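Aminotransferase, class V family protein (Trichomonas vaginalis, PDB 5F8V) probably catalyses the pyridoxal phosphate-dependent transfer of an amino group between O-phospho-L-serine and 2-oxoglutarate in serine biosynthesis, as a class-V aminotransferase. Local coordinates at residues F9-A14 with R346-N351. Residues are numbered along the deposited sequence; the frame is centred on the assembly and turned at random.
Sequences FSAGPA and RASCYN
Tyr-350 reaches across to the loop 9-14 and donates its hydroxyl to the backbone carbonyl of Ala-11, with OH 2.6 Å from O and the donor tilted 19° from the carbonyl plane. The same phenol ring meets the CB of Ala-14 through its CD2 atom (3.5 Å), while the carbonyl oxygens of Ser-10 and Ala-11 lie at its edge. Ala-11 also sets its methyl over one face of the Arg-346 guanidinium, CB being 3.2 Å from NH2; a bend at chi3 (48°) in an otherwise extended arginine chain brings that face round to the loop. Phe-9 receives the SG of Cys-349 in the plane of its ring, 3.7 Å from CE1, an edge-on sulfur-aromatic contact. Between the Phe-9 ring and the Arg-346 guanidinium, one water lies 2.8 Å from each of Phe-9 O, Arg-346 O and Ser-348 OG; with the tyrosine bond it joins the loop to the end of strand 345-348 and the residues just after it.

Asn-304, on the neighbouring antiparallel strand 304-307, bonds through ND2 to Ser-348 OG, and helix 355-367 packs against Phe-9 and Cys-349. Within the loop, the Ser-10 OG bonds from Gly-12 N (an ST turn) and to Pro-13 O (2.8 Å) span and brace the cis peptide between Gly-12 and Pro-13. The second subunit packs on Ser-10 and Pro-13. Tyr-350 touches Asn-203, which follows Lys-202, the lysine carrying the pyridoxal phosphate. Donating to Ala-11 O and accepting from Asn-304 ND2, the Tyr-350 hydroxyl uses both functions, which probably fixes its rotation and the ring's position.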
loop_
_atom_site.group_PDB
_atom_site.type_symbol
_atom_site.label_atom_id
_atom_site.label_comp_id
_atom_site.label_asym_id
_atom_site.label_seq_id
_atom_site.Cartn_x
_atom_site.Cartn_y
_atom_site.Cartn_z
ATOM N N PHE A 9 -16.100 -9.605 -14.374
ATOM C CA PHE A 9 -14.953 -10.314 -14.925
ATOM C C PHE A 9 -13.680 -9.461 -14.972
ATOM O O PHE A 9 -12.799 -9.727 -15.771
ATOM C CB PHE A 9 -15.311 -10.856 -16.308
ATOM C CG PHE A 9 -16.387 -11.898 -16.285
ATOM C CD1 PHE A 9 -16.077 -13.225 -16.009
ATOM C CD2 PHE A 9 -17.705 -11.560 -16.536
ATOM C CE1 PHE A 9 -17.073 -14.196 -15.979
ATOM C CE2 PHE A 9 -18.701 -12.524 -16.512
ATOM C CZ PHE A 9 -18.385 -13.849 -16.244
ATOM N N SER A 10 -13.563 -8.456 -14.100
ATOM C CA SER A 10 -12.374 -7.617 -14.081
ATOM C C SER A 10 -11.135 -8.435 -13.743
ATOM O O SER A 10 -11.159 -9.256 -12.831
ATOM C CB SER A 10 -12.498 -6.476 -13.082
ATOM O OG SER A 10 -11.277 -5.753 -13.037
ATOM N N ALA A 11 -10.062 -8.179 -14.483
ATOM C CA ALA A 11 -8.790 -8.857 -14.294
ATOM C C ALA A 11 -8.076 -8.426 -13.014
ATOM O O ALA A 11 -7.231 -9.154 -12.522
ATOM C CB ALA A 11 -7.887 -8.623 -15.498
ATOM N N GLY A 12 -8.392 -7.249 -12.487
ATOM C CA GLY A 12 -7.700 -6.732 -11.296
ATOM C C GLY A 12 -7.832 -5.220 -11.131
ATOM O O GLY A 12 -7.461 -4.495 -12.052
ATOM N N PRO A 13 -8.339 -4.709 -10.001
ATOM C CA PRO A 13 -8.908 -5.488 -8.904
ATOM C C PRO A 13 -10.155 -6.266 -9.315
ATOM O O PRO A 13 -10.817 -5.930 -10.310
ATOM C CB PRO A 13 -9.241 -4.423 -7.852
ATOM C CG PRO A 13 -8.265 -3.344 -8.112
ATOM C CD PRO A 13 -8.057 -3.322 -9.592
ATOM N N ALA A 14 -10.444 -7.316 -8.563
ATOM C CA ALA A 14 -11.338 -8.374 -9.010
ATOM C C ALA A 14 -12.447 -8.658 -8.014
ATOM O O ALA A 14 -12.452 -8.121 -6.906
ATOM C CB ALA A 14 -10.531 -9.633 -9.255
ATOM N N ARG A 346 -11.628 -11.185 -22.781
ATOM C CA ARG A 346 -11.016 -11.981 -21.715
ATOM C C ARG A 346 -11.970 -12.176 -20.545
ATOM O O ARG A 346 -12.443 -11.200 -19.954
ATOM C CB ARG A 346 -9.718 -11.310 -21.240
ATOM C CG ARG A 346 -8.912 -12.098 -20.204
ATOM C CD ARG A 346 -7.660 -11.356 -19.729
ATOM N NE ARG A 346 -7.935 -9.968 -19.361
ATOM C CZ ARG A 346 -7.048 -9.110 -18.857
ATOM N NH1 ARG A 346 -5.794 -9.475 -18.589
ATOM N NH2 ARG A 346 -7.434 -7.867 -18.587
ATOM N N ALA A 347 -12.259 -13.436 -20.219
ATOM C CA ALA A 347 -12.959 -13.761 -18.980
ATOM C C ALA A 347 -11.903 -14.024 -17.921
ATOM O O ALA A 347 -11.100 -14.952 -18.062
ATOM C CB ALA A 347 -13.832 -14.988 -19.158
ATOM N N SER A 348 -11.887 -13.187 -16.887
ATOM C CA SER A 348 -11.071 -13.414 -15.699
ATOM C C SER A 348 -12.004 -13.950 -14.620
ATOM O O SER A 348 -13.002 -13.305 -14.306
ATOM C CB SER A 348 -10.391 -12.119 -15.257
ATOM O OG SER A 348 -9.531 -11.623 -16.265
ATOM N N CYS A 349 -11.696 -15.145 -14.104
ATOM C CA CYS A 349 -12.558 -15.883 -13.169
ATOM C C CYS A 349 -11.721 -16.442 -12.026
ATOM O O CYS A 349 -11.225 -17.567 -12.084
ATOM C CB CYS A 349 -13.277 -17.042 -13.871
ATOM S SG CYS A 349 -14.252 -16.560 -15.317
ATOM N N TYR A 350 -11.563 -15.635 -10.985
ATOM C CA TYR A 350 -10.765 -16.025 -9.835
ATOM C C TYR A 350 -11.648 -16.826 -8.885
ATOM O O TYR A 350 -12.776 -17.179 -9.241
ATOM C CB TYR A 350 -10.169 -14.780 -9.182
ATOM C CG TYR A 350 -9.336 -13.957 -10.138
ATOM C CD1 TYR A 350 -8.100 -14.418 -10.573
ATOM C CD2 TYR A 350 -9.782 -12.719 -10.607
ATOM C CE1 TYR A 350 -7.323 -13.674 -11.449
ATOM C CE2 TYR A 350 -9.016 -11.971 -11.487
ATOM C CZ TYR A 350 -7.780 -12.452 -11.897
ATOM O OH TYR A 350 -6.991 -11.731 -12.765
ATOM N N ASN A 351 -11.128 -17.135 -7.698
ATOM C CA ASN A 351 -11.854 -17.923 -6.693
ATOM C C ASN A 351 -13.295 -17.468 -6.498
ATOM O O ASN A 351 -14.228 -18.272 -6.582
ATOM C CB ASN A 351 -11.115 -17.876 -5.342
ATOM C CG ASN A 351 -9.812 -18.670 -5.343
ATOM O OD1 ASN A 351 -9.491 -19.395 -6.296
ATOM N ND2 ASN A 351 -9.043 -18.525 -4.265
HETATM O O HOH W 1 -11.049 -9.949 -17.911
#